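Local coordinates for lactose Operon Repressor (PDB 1JYE), which binds operator DNA and represses transcription of the lactose operon in Escherichia coli, at residues G65-S70 and H112-Q117; A82-A87 and V94-V99; E105-A110 and L122-P127; L146-S151 and Q298-R303; A245-A250 and E277-Y282. The protein carries 1 engineered substitution. All coordinates share one frame; numbering follows the deposited sequence.

Contact 1: residues G65-S70 and H112-Q117; sequences GVATSS and HNLLAQ
L114 on helix 104-115 is the single side chain through which residues 112-117 meet strand 63-68, and it faces G65, V66 and A67. Its one apolar contact between side chains is made by CD1 of L114, 4.0 Å from CB of A67. The second kind is methyl against backbone. CD1 of L114 rests beside the peptide linking V66 and A67, 3.8 Å from C of V66 and 3.9 Å from N of A67, and CD2 of L114 stands 4.2 Å from CA of G65. Chi1 of -71° sets CG of L114 beside its own backbone N, and chi2 of 169° stretches the chain out toward the strand. The missing side chain of G65 matters here: a beta carbon on this residue would fall 3.3 Å from CD2 of L114, a tight fit. V66 directs its side chain the other way, to I83 of helix 74-89. Polar bonding lies farther along the strand, where OG1 of T68 donates to O of S69 at 2.8 Å, in the carbonyl plane on a lone pair; N125 is a further partner of that hydroxyl. The strand peptides bond laterally, V66 to V95 and S97, and G65 and A67 to I123. Methyl groups can lie against this backbone without competing for its bonds, and the join between helix and strand depends on shape and dispersion, not on directed polar links.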
# COMPACT_ATOMS: atom_id res chain seq x y z
N GLY A 65 18.43 7.19 -9.63
CA GLY A 65 18.34 6.14 -8.64
C GLY A 65 17.54 6.55 -7.43
O GLY A 65 17.56 7.71 -7.02
N VAL A 66 16.83 5.59 -6.86
CA VAL A 66 16.02 5.84 -5.68
C VAL A 66 16.37 4.85 -4.57
O VAL A 66 16.31 3.63 -4.78
CB VAL A 66 14.50 5.70 -5.97
CG1 VAL A 66 13.71 5.91 -4.69
CG2 VAL A 66 14.07 6.70 -7.03
N ALA A 67 16.77 5.36 -3.41
CA ALA A 67 17.07 4.52 -2.26
C ALA A 67 15.80 4.71 -1.43
O ALA A 67 15.49 5.83 -1.02
CB ALA A 67 18.29 5.05 -1.51
N THR A 68 15.07 3.63 -1.18
CA THR A 68 13.81 3.79 -0.46
C THR A 68 13.51 2.84 0.68
O THR A 68 14.01 1.71 0.73
CB THR A 68 12.62 3.68 -1.46
OG1 THR A 68 11.38 3.83 -0.76
CG2 THR A 68 12.64 2.32 -2.15
N SER A 69 12.68 3.31 1.61
CA SER A 69 12.23 2.51 2.73
C SER A 69 11.37 1.43 2.07
O SER A 69 10.99 1.58 0.91
CB SER A 69 11.36 3.33 3.68
OG SER A 69 12.10 4.38 4.28
N SER A 70 11.06 0.37 2.80
CA SER A 70 10.27 -0.72 2.25
C SER A 70 8.99 -0.27 1.55
O SER A 70 8.21 0.52 2.08
CB SER A 70 9.91 -1.72 3.35
OG SER A 70 9.05 -2.72 2.83
N HIS A 112 25.70 3.39 -2.66
CA HIS A 112 26.88 2.88 -3.35
C HIS A 112 26.48 2.00 -4.54
O HIS A 112 27.00 2.16 -5.64
CB HIS A 112 27.75 2.08 -2.37
CG HIS A 112 28.94 1.44 -3.01
ND1 HIS A 112 28.85 0.36 -3.86
CD2 HIS A 112 30.26 1.74 -2.93
CE1 HIS A 112 30.06 0.02 -4.27
NE2 HIS A 112 30.93 0.84 -3.73
N ASN A 113 25.55 1.08 -4.31
CA ASN A 113 25.10 0.19 -5.38
C ASN A 113 24.43 0.95 -6.51
O ASN A 113 24.57 0.60 -7.68
CB ASN A 113 24.12 -0.87 -4.84
CG ASN A 113 24.75 -1.76 -3.79
OD1 ASN A 113 25.94 -2.06 -3.84
ND2 ASN A 113 23.94 -2.21 -2.83
N LEU A 114 23.69 2.01 -6.17
CA LEU A 114 23.01 2.82 -7.18
C LEU A 114 24.02 3.57 -8.03
O LEU A 114 23.86 3.68 -9.25
CB LEU A 114 22.04 3.80 -6.50
CG LEU A 114 20.80 3.16 -5.88
CD1 LEU A 114 20.07 4.19 -5.02
CD2 LEU A 114 19.89 2.63 -6.98
N LEU A 115 25.06 4.10 -7.40
CA LEU A 115 26.10 4.83 -8.11
C LEU A 115 26.84 3.90 -9.06
O LEU A 115 27.33 4.33 -10.11
CB LEU A 115 27.08 5.47 -7.13
CG LEU A 115 26.57 6.65 -6.30
CD1 LEU A 115 27.63 7.06 -5.29
CD2 LEU A 115 26.23 7.82 -7.23
N ALA A 116 26.92 2.63 -8.69
CA ALA A 116 27.61 1.64 -9.52
C ALA A 116 26.82 1.38 -10.80
O ALA A 116 27.36 0.84 -11.77
CB ALA A 116 27.79 0.34 -8.74
N GLN A 117 25.54 1.74 -10.79
CA GLN A 117 24.70 1.55 -11.97
C GLN A 117 24.72 2.80 -12.85
O GLN A 117 23.96 2.91 -13.81
CB GLN A 117 23.26 1.24 -11.55
CG GLN A 117 23.10 -0.10 -10.83
CD GLN A 117 23.67 -1.26 -11.63
OE1 GLN A 117 23.46 -1.36 -12.83
NE2 GLN A 117 24.39 -2.14 -10.95

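Contact 2: residues A82-A87 and V94-V99; sequences AILSRA and VVVSMV. Engineered in segment 82-87: L84 (natural residue Lys).
A87 gives its backbone N to O of I83 at 2.9 Å, the shortest polar bond within the two segments, and this bond belongs to the helical turn from which the methyl of A87 points toward V94. CB of A87 meets CG2 of V94 at 3.5 Å, closer than carbon pairs usually come, so this is the tight point of the contact. L84, an engineered residue that is lysine in the natural protein, brings in its CD2 branch. CD2 of L84 lies 3.7 Å from CB of V94 and touches both of its methyls as the two side chains cross obliquely; farther along the strand, CG2 of V96 is 4.4 Å from the same CD2 of L84. With chi1 of -173°, V94 has CG1 anti to its backbone N and CG2 on the side where A87 can reach it, while CG1 packs on V66 of the neighbouring strand. R86 points elsewhere and makes a salt bridge with D302 of helix 293-308. Around L84 the subunits meet: it packs on L71 of the second subunit, and V96 and M98 pack on L84 of that subunit. The short axes of helix and strand run 10.2 Å apart at 165°, nearly antiparallel. That is the geometry of a helix returning over its sheet, here the connecting helix in the beta-alpha-beta crossover from strand 63-68 to strand 93-98.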
# COMPACT_ATOMS: atom_id res chain seq x y z
N ALA A 82 4.64 7.70 -7.60
CA ALA A 82 4.61 9.02 -8.21
C ALA A 82 5.94 9.33 -8.87
O ALA A 82 5.99 9.97 -9.93
CB ALA A 82 4.28 10.07 -7.16
N ILE A 83 7.03 8.90 -8.25
CA ILE A 83 8.36 9.12 -8.80
C ILE A 83 8.47 8.40 -10.15
O ILE A 83 8.90 8.98 -11.15
CB ILE A 83 9.46 8.59 -7.86
CG1 ILE A 83 9.56 9.48 -6.62
CG2 ILE A 83 10.80 8.52 -8.60
CD1 ILE A 83 10.55 8.98 -5.58
N LEU A 84 8.06 7.14 -10.17
CA LEU A 84 8.13 6.35 -11.40
C LEU A 84 7.24 6.92 -12.49
O LEU A 84 7.61 6.91 -13.67
CB LEU A 84 7.73 4.90 -11.11
CG LEU A 84 8.64 4.14 -10.13
CD1 LEU A 84 8.06 2.75 -9.88
CD2 LEU A 84 10.05 4.05 -10.69
N SER A 85 6.07 7.42 -12.11
CA SER A 85 5.16 8.00 -13.09
C SER A 85 5.76 9.24 -13.74
O SER A 85 5.76 9.38 -14.96
CB SER A 85 3.82 8.36 -12.43
OG SER A 85 2.95 8.96 -13.36
N ARG A 86 6.27 10.15 -12.91
CA ARG A 86 6.86 11.39 -13.42
C ARG A 86 8.14 11.13 -14.21
O ARG A 86 8.40 11.79 -15.22
CB ARG A 86 7.14 12.35 -12.26
CG ARG A 86 7.60 13.74 -12.71
CD ARG A 86 6.62 14.36 -13.70
NE ARG A 86 6.96 15.75 -14.00
CZ ARG A 86 6.51 16.42 -15.06
NH1 ARG A 86 5.69 15.83 -15.92
NH2 ARG A 86 6.87 17.68 -15.25
N ALA A 87 8.93 10.16 -13.76
CA ALA A 87 10.17 9.82 -14.45
C ALA A 87 9.83 9.35 -15.87
O ALA A 87 10.46 9.77 -16.84
CB ALA A 87 10.90 8.71 -13.70
N VAL A 94 14.48 4.48 -13.99
CA VAL A 94 14.76 4.52 -12.56
C VAL A 94 15.25 3.20 -11.96
O VAL A 94 14.60 2.16 -12.10
CB VAL A 94 13.50 4.95 -11.77
CG1 VAL A 94 13.83 5.15 -10.30
CG2 VAL A 94 12.92 6.21 -12.38
N VAL A 95 16.39 3.26 -11.28
CA VAL A 95 16.94 2.10 -10.60
C VAL A 95 16.47 2.28 -9.16
O VAL A 95 16.67 3.34 -8.57
CB VAL A 95 18.49 2.09 -10.63
CG1 VAL A 95 19.01 0.85 -9.91
CG2 VAL A 95 18.98 2.11 -12.08
N VAL A 96 15.83 1.25 -8.60
CA VAL A 96 15.32 1.34 -7.24
C VAL A 96 16.00 0.35 -6.31
O VAL A 96 16.07 -0.84 -6.60
CB VAL A 96 13.80 1.08 -7.21
CG1 VAL A 96 13.26 1.28 -5.79
CG2 VAL A 96 13.09 2.00 -8.18
N SER A 97 16.50 0.86 -5.19
CA SER A 97 17.16 0.03 -4.19
C SER A 97 16.40 0.18 -2.88
O SER A 97 16.20 1.30 -2.39
CB SER A 97 18.62 0.47 -4.00
OG SER A 97 19.26 -0.30 -3.00
N MET A 98 15.95 -0.94 -2.32
CA MET A 98 15.20 -0.91 -1.07
C MET A 98 16.18 -1.14 0.07
O MET A 98 16.86 -2.17 0.13
CB MET A 98 14.11 -1.98 -1.08
CG MET A 98 12.83 -1.59 -0.35
SD MET A 98 11.44 -2.70 -0.72
CE MET A 98 11.84 -4.07 0.34
N VAL A 99 16.25 -0.18 0.99
CA VAL A 99 17.18 -0.25 2.11
C VAL A 99 16.91 -1.38 3.09
O VAL A 99 15.78 -1.59 3.53
CB VAL A 99 17.22 1.09 2.87
CG1 VAL A 99 18.23 1.02 4.01
CG2 VAL A 99 17.58 2.21 1.91

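Contact 3: residues E105-A110 and L122-P127; sequences EACKTA and LIINYP. Unlike the reference sequence in segment 105-110: T109 (reference Ala).
C107 of helix 104-115 sends its sulfur between I124 and Y126, and the close part of the contact is gathered around that atom. SG of C107 lies 3.9 Å from CG2 of I124 and 3.9 Å from CD2 of Y126. SG of C107 stands 4.7 Å from the centroid of the Y126 ring and 46° off the ring normal, an oblique Cys sulfur-aromatic contact. CB of C107 adds to it, 4.0 Å from the same CD2 of Y126. Chi1 of -166° at C107 places SG anti to the backbone N and directs it at the strand, while Y126 likewise has CG anti to its N, at -175°, which swings the ring toward the helix. One face of the ring is met by its successor: CD of P127 lies 3.5 Å above the plane of Y126, displaced toward the rim. V99 also packs on Y126, and V136 of helix 130-139 packs on C107. The packing loosens one residue back along the helix, where CB of A106 is 4.9 Å from OH of Y126, its nearest approach to residues 122-127. On the outer side of the helix, E105 and T109 are exposed, the threonine differing from the reference sequence, and neither approaches the strand. The polarity is sorted around the helix, and toward residues 122-127 the buried thiol acts as an apolar, polarisable group, through dispersion and probably a weak sulfur-aromatic attraction.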
# COMPACT_ATOMS: atom_id res chain seq x y z
N GLU A 105 24.35 3.13 7.62
CA GLU A 105 25.24 2.28 6.85
C GLU A 105 24.47 1.53 5.76
O GLU A 105 24.97 1.35 4.65
CB GLU A 105 25.95 1.28 7.76
CG GLU A 105 26.90 1.91 8.76
CD GLU A 105 27.89 2.85 8.11
OE1 GLU A 105 28.48 2.46 7.08
OE2 GLU A 105 28.08 3.97 8.62
N ALA A 106 23.27 1.08 6.09
CA ALA A 106 22.44 0.36 5.14
C ALA A 106 22.07 1.28 3.98
O ALA A 106 22.03 0.86 2.82
CB ALA A 106 21.17 -0.15 5.82
N CYS A 107 21.81 2.55 4.30
CA CYS A 107 21.45 3.52 3.27
C CYS A 107 22.67 3.86 2.42
O CYS A 107 22.56 4.01 1.21
CB CYS A 107 20.89 4.79 3.92
SG CYS A 107 20.04 5.89 2.75
N LYS A 108 23.83 3.97 3.06
CA LYS A 108 25.06 4.26 2.32
C LYS A 108 25.35 3.15 1.32
O LYS A 108 25.80 3.40 0.21
CB LYS A 108 26.23 4.42 3.28
CG LYS A 108 26.17 5.69 4.12
CD LYS A 108 27.32 5.74 5.11
CE LYS A 108 27.34 7.06 5.85
NZ LYS A 108 27.55 8.19 4.91
N THR A 109 25.10 1.91 1.74
CA THR A 109 25.33 0.76 0.87
C THR A 109 24.41 0.85 -0.35
O THR A 109 24.83 0.60 -1.48
CB THR A 109 25.08 -0.56 1.62
OG1 THR A 109 26.05 -0.70 2.66
CG2 THR A 109 25.17 -1.75 0.67
N ALA A 110 23.15 1.20 -0.11
CA ALA A 110 22.18 1.33 -1.19
C ALA A 110 22.66 2.38 -2.18
O ALA A 110 22.62 2.17 -3.39
CB ALA A 110 20.81 1.70 -0.63
N LEU A 122 20.10 11.11 -7.52
CA LEU A 122 19.60 10.23 -6.48
C LEU A 122 18.48 10.83 -5.64
O LEU A 122 18.55 11.99 -5.23
CB LEU A 122 20.74 9.84 -5.53
CG LEU A 122 21.89 9.02 -6.10
CD1 LEU A 122 23.09 9.08 -5.16
CD2 LEU A 122 21.43 7.58 -6.30
N ILE A 123 17.44 10.04 -5.40
CA ILE A 123 16.35 10.47 -4.54
C ILE A 123 16.42 9.54 -3.33
O ILE A 123 16.33 8.32 -3.47
CB ILE A 123 14.97 10.34 -5.23
CG1 ILE A 123 14.91 11.30 -6.43
CG2 ILE A 123 13.87 10.67 -4.24
CD1 ILE A 123 13.60 11.24 -7.21
N ILE A 124 16.62 10.12 -2.15
CA ILE A 124 16.73 9.34 -0.92
C ILE A 124 15.41 9.39 -0.16
O ILE A 124 15.11 10.37 0.53
CB ILE A 124 17.86 9.89 -0.02
CG1 ILE A 124 19.15 10.06 -0.83
CG2 ILE A 124 18.11 8.93 1.14
CD1 ILE A 124 19.71 8.77 -1.42
N ASN A 125 14.62 8.33 -0.31
CA ASN A 125 13.31 8.22 0.33
C ASN A 125 13.45 7.28 1.53
O ASN A 125 12.78 6.25 1.61
CB ASN A 125 12.31 7.67 -0.68
CG ASN A 125 10.89 7.67 -0.16
OD1 ASN A 125 10.43 8.66 0.41
ND2 ASN A 125 10.18 6.56 -0.37
N TYR A 126 14.31 7.66 2.47
CA TYR A 126 14.59 6.86 3.66
C TYR A 126 14.80 7.82 4.84
O TYR A 126 15.48 8.83 4.70
CB TYR A 126 15.87 6.06 3.39
CG TYR A 126 16.23 5.07 4.47
CD1 TYR A 126 15.59 3.84 4.57
CD2 TYR A 126 17.23 5.37 5.39
CE1 TYR A 126 15.92 2.94 5.57
CE2 TYR A 126 17.57 4.48 6.40
CZ TYR A 126 16.92 3.26 6.48
OH TYR A 126 17.26 2.38 7.48
N PRO A 127 14.24 7.50 6.02
CA PRO A 127 14.38 8.37 7.19
C PRO A 127 15.81 8.48 7.73
O PRO A 127 16.42 7.49 8.11
CB PRO A 127 13.42 7.74 8.20
CG PRO A 127 13.53 6.28 7.88
CD PRO A 127 13.50 6.27 6.36

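Contact 4: residues L146-S151 and Q298-R303; sequences LFLDVS and QTSVDR
L146 pushes its CD2 methyl into the side of helix 293-308, 3.3 Å from the backbone O of S300. CD2 of L146 also lies 3.8 Å from CB of R303, and CD1 of L146 is 4.0 Å from CG of R303; the leucine and arginine side chains cross at about a right angle. L148 adds a smaller share to this first shell, CD1 and CD2 of L148 both facing CB of S300, each at 3.9 Å. The next shell sets the helix groups in place. S300 has its hydroxyl between backbone N and carbonyl carbon, chi1 71°, where OG bonds to O of G297 one turn back and leaves CB to the leucines. R303 bends at chi2 and chi3 and finds Q317 with NH1, so its aliphatic part serves the contact while its charged end goes elsewhere. On the strand side, L146 is fixed by backbone bonds to L122 and I124 of strand 122-125. The segments are 147 residues apart at their closest ends, and a second parallel sheet is built in between. The return of helix 293-308 to the first sheet is characteristic of the two-lobed periplasmic-binding-protein fold.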
# COMPACT_ATOMS: atom_id res chain seq x y z
N LEU A 146 18.63 14.23 -3.53
CA LEU A 146 17.47 14.89 -2.95
C LEU A 146 16.85 13.98 -1.89
O LEU A 146 16.54 12.83 -2.17
CB LEU A 146 16.46 15.19 -4.06
CG LEU A 146 15.19 15.95 -3.71
CD1 LEU A 146 15.54 17.38 -3.27
CD2 LEU A 146 14.29 15.99 -4.93
N PHE A 147 16.68 14.51 -0.68
CA PHE A 147 16.13 13.73 0.43
C PHE A 147 14.65 14.03 0.68
O PHE A 147 14.24 15.19 0.70
CB PHE A 147 16.92 14.01 1.71
CG PHE A 147 18.37 13.59 1.63
CD1 PHE A 147 19.28 14.32 0.87
CD2 PHE A 147 18.82 12.48 2.33
CE1 PHE A 147 20.63 13.93 0.80
CE2 PHE A 147 20.16 12.08 2.27
CZ PHE A 147 21.06 12.81 1.50
N LEU A 148 13.86 12.98 0.89
CA LEU A 148 12.43 13.13 1.13
C LEU A 148 11.96 12.76 2.53
O LEU A 148 10.77 12.89 2.84
CB LEU A 148 11.65 12.31 0.10
CG LEU A 148 12.02 12.52 -1.38
CD1 LEU A 148 11.09 11.68 -2.27
CD2 LEU A 148 11.90 14.00 -1.72
N ASP A 149 12.87 12.29 3.38
CA ASP A 149 12.48 11.90 4.74
C ASP A 149 13.55 12.34 5.73
O ASP A 149 14.31 11.52 6.26
CB ASP A 149 12.30 10.38 4.83
CG ASP A 149 11.49 9.96 6.04
OD1 ASP A 149 11.26 10.80 6.95
OD2 ASP A 149 11.08 8.78 6.10
N VAL A 150 13.60 13.64 5.97
CA VAL A 150 14.58 14.24 6.87
C VAL A 150 13.93 15.44 7.55
O VAL A 150 12.76 15.76 7.31
CB VAL A 150 15.80 14.76 6.08
CG1 VAL A 150 16.59 13.61 5.50
CG2 VAL A 150 15.34 15.70 4.96
N SER A 151 14.69 16.10 8.42
CA SER A 151 14.21 17.30 9.09
C SER A 151 14.46 18.41 8.08
O SER A 151 15.40 18.32 7.29
CB SER A 151 15.02 17.58 10.35
OG SER A 151 14.81 18.91 10.79
N GLN A 298 6.11 13.33 -7.51
CA GLN A 298 6.17 14.05 -8.78
C GLN A 298 7.17 15.20 -8.68
O GLN A 298 8.06 15.34 -9.53
CB GLN A 298 4.79 14.61 -9.12
CG GLN A 298 4.71 15.36 -10.44
CD GLN A 298 3.37 16.06 -10.61
OE1 GLN A 298 3.14 17.13 -10.03
NE2 GLN A 298 2.48 15.46 -11.38
N THR A 299 7.03 16.01 -7.65
CA THR A 299 7.91 17.16 -7.46
C THR A 299 9.37 16.76 -7.28
O THR A 299 10.27 17.45 -7.77
CB THR A 299 7.45 18.01 -6.25
OG1 THR A 299 6.07 18.36 -6.42
CG2 THR A 299 8.27 19.29 -6.15
N SER A 300 9.62 15.64 -6.61
CA SER A 300 11.00 15.20 -6.39
C SER A 300 11.73 14.92 -7.70
O SER A 300 12.93 15.17 -7.82
CB SER A 300 11.04 13.95 -5.49
OG SER A 300 10.57 12.79 -6.16
N VAL A 301 11.02 14.40 -8.69
CA VAL A 301 11.64 14.10 -9.98
C VAL A 301 11.97 15.40 -10.70
O VAL A 301 13.09 15.58 -11.19
CB VAL A 301 10.72 13.23 -10.86
CG1 VAL A 301 11.36 13.03 -12.24
CG2 VAL A 301 10.50 11.88 -10.20
N ASP A 302 11.01 16.32 -10.75
CA ASP A 302 11.23 17.60 -11.40
C ASP A 302 12.42 18.30 -10.75
O ASP A 302 13.29 18.84 -11.43
CB ASP A 302 10.00 18.51 -11.29
CG ASP A 302 8.75 17.88 -11.89
OD1 ASP A 302 8.87 17.14 -12.88
OD2 ASP A 302 7.65 18.15 -11.37
N ARG A 303 12.45 18.29 -9.42
CA ARG A 303 13.51 18.93 -8.65
C ARG A 303 14.88 18.30 -8.91
O ARG A 303 15.87 19.01 -9.11
CB ARG A 303 13.19 18.87 -7.15
CG ARG A 303 14.12 19.68 -6.25
CD ARG A 303 14.04 21.17 -6.56
NE ARG A 303 12.66 21.60 -6.74
CZ ARG A 303 11.75 21.68 -5.77
NH1 ARG A 303 10.51 22.07 -6.06
NH2 ARG A 303 12.08 21.40 -4.51

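Contact 5: residues A245-A250 and E277-Y282; sequences ANDQMA and EDSSCY
The ring of Y282 takes CA of S279 over the centre of one face, 3.8 Å above the plane, and presents an edge to helix 247-259. At that edge, near the ring plane, O of D247 lies 3.4 Å from CE2 of Y282. The phenol oxygen OH of Y282 is 3.6 Å from the same O of D247, which is proximity and not a hydrogen bond, and it stands 4.0 Å from CA of Q248. With CG beside its own backbone N (chi1 -76°), Y282 turns its ring back so that one face lies against CA of S279. The carboxylate of D247 makes the second point of contact, with OD2 3.5 Å from CB of S279. Its polar partners lie elsewhere: OD1 bonds to T288 and OD2 to N of T276, so this buried group is held from two directions, which would probably stabilise its charge. OG of S279 likewise turns to O of T276 and to R326. Replacing Y282 with an alanine would probably leave a gap between S279 and the helix edge, taking away the ring that also packs on L251 and M254. N246 caps the helix, its OD1 accepting from N of M249 at 2.8 Å with an N-H...O angle of 160°. NE2 of Q248 bonds to D278 of the second subunit, and C281 packs on R255 of that subunit. The contact thus closes the loop between strands 269-271 and 288-290 onto the start of helix 247-259, directly after strand 241-244, at the dimer interface.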
# COMPACT_ATOMS: atom_id res chain seq x y z
N ALA A 245 -0.30 8.56 14.77
CA ALA A 245 0.73 8.85 13.78
C ALA A 245 0.46 8.55 12.31
O ALA A 245 1.11 9.12 11.44
CB ALA A 245 2.06 8.21 14.21
N ASN A 246 -0.47 7.65 12.02
CA ASN A 246 -0.83 7.40 10.63
C ASN A 246 -2.19 6.75 10.57
O ASN A 246 -2.72 6.31 11.59
CB ASN A 246 0.27 6.63 9.87
CG ASN A 246 0.26 5.13 10.12
OD1 ASN A 246 -0.32 4.64 11.08
ND2 ASN A 246 0.94 4.39 9.24
N ASP A 247 -2.78 6.71 9.38
CA ASP A 247 -4.12 6.15 9.25
C ASP A 247 -4.23 4.67 9.57
O ASP A 247 -5.23 4.24 10.14
CB ASP A 247 -4.66 6.44 7.84
CG ASP A 247 -4.90 7.92 7.60
OD1 ASP A 247 -4.95 8.69 8.59
OD2 ASP A 247 -5.05 8.31 6.43
N GLN A 248 -3.22 3.89 9.22
CA GLN A 248 -3.27 2.46 9.51
C GLN A 248 -3.26 2.20 11.01
O GLN A 248 -4.01 1.36 11.50
CB GLN A 248 -2.13 1.73 8.81
CG GLN A 248 -2.36 1.61 7.31
CD GLN A 248 -1.09 1.29 6.56
OE1 GLN A 248 -0.21 2.14 6.43
NE2 GLN A 248 -0.98 0.06 6.08
N MET A 249 -2.41 2.90 11.76
CA MET A 249 -2.41 2.70 13.20
C MET A 249 -3.74 3.20 13.75
O MET A 249 -4.25 2.66 14.73
CB MET A 249 -1.24 3.43 13.87
CG MET A 249 0.11 2.83 13.54
SD MET A 249 1.41 3.44 14.62
CE MET A 249 1.57 5.07 14.05
N ALA A 250 -4.30 4.23 13.12
CA ALA A 250 -5.58 4.76 13.58
C ALA A 250 -6.67 3.71 13.39
O ALA A 250 -7.57 3.59 14.22
CB ALA A 250 -5.94 6.04 12.81
N GLU A 277 -6.16 6.43 0.76
CA GLU A 277 -7.38 6.21 -0.00
C GLU A 277 -8.39 5.44 0.84
O GLU A 277 -9.58 5.76 0.85
CB GLU A 277 -7.04 5.44 -1.28
CG GLU A 277 -5.98 6.13 -2.12
CD GLU A 277 -5.34 5.21 -3.14
OE1 GLU A 277 -6.07 4.70 -4.02
OE2 GLU A 277 -4.11 5.00 -3.07
N ASP A 278 -7.91 4.44 1.57
CA ASP A 278 -8.77 3.62 2.42
C ASP A 278 -9.43 4.38 3.57
O ASP A 278 -10.54 4.02 3.99
CB ASP A 278 -7.98 2.46 3.04
CG ASP A 278 -7.53 1.42 2.02
OD1 ASP A 278 -6.76 0.53 2.42
OD2 ASP A 278 -7.94 1.50 0.85
N SER A 279 -8.77 5.41 4.08
CA SER A 279 -9.30 6.14 5.22
C SER A 279 -10.72 6.69 5.07
O SER A 279 -11.44 6.83 6.06
CB SER A 279 -8.35 7.28 5.63
OG SER A 279 -8.31 8.32 4.67
N SER A 280 -11.12 6.99 3.84
CA SER A 280 -12.46 7.52 3.61
C SER A 280 -13.52 6.43 3.81
O SER A 280 -14.71 6.73 3.91
CB SER A 280 -12.57 8.06 2.18
OG SER A 280 -12.37 7.03 1.23
N CYS A 281 -13.08 5.18 3.88
CA CYS A 281 -14.02 4.08 4.06
C CYS A 281 -13.85 3.31 5.36
O CYS A 281 -14.35 2.20 5.51
CB CYS A 281 -13.96 3.13 2.86
SG CYS A 281 -14.71 3.86 1.39
N TYR A 282 -13.12 3.88 6.32
CA TYR A 282 -12.99 3.23 7.61
C TYR A 282 -14.36 3.37 8.25
O TYR A 282 -15.19 4.13 7.77
CB TYR A 282 -11.93 3.92 8.48
CG TYR A 282 -10.50 3.62 8.10
CD1 TYR A 282 -10.19 2.69 7.09
CD2 TYR A 282 -9.44 4.23 8.77
CE1 TYR A 282 -8.87 2.39 6.78
CE2 TYR A 282 -8.12 3.93 8.46
CZ TYR A 282 -7.84 3.01 7.47
OH TYR A 282 -6.54 2.70 7.18

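Overall arrangement
Contacts 1 to 4 belong to one parallel sheet and its helices, whereas contact 5 lies in the other lobe, its centre 24 to 30 Å from theirs. Contacts 1 and 3 share helix 104-115 on one face of the sheet; contacts 2 and 4 bring helices 74-89 and 293-308, which touch, to the sheet. Contacts 1 to 3 are buried where they touch; contacts 4 and 5 each include one partly exposed residue, R303 and Q248. Contacts 2 and 5 border the second subunit more widely than contact 1. Chemistry follows place: methyls in contacts 1 and 2, sulfur and ring in contact 3, leucines on serine and arginine in contact 4, polar groups around a tyrosine in contact 5.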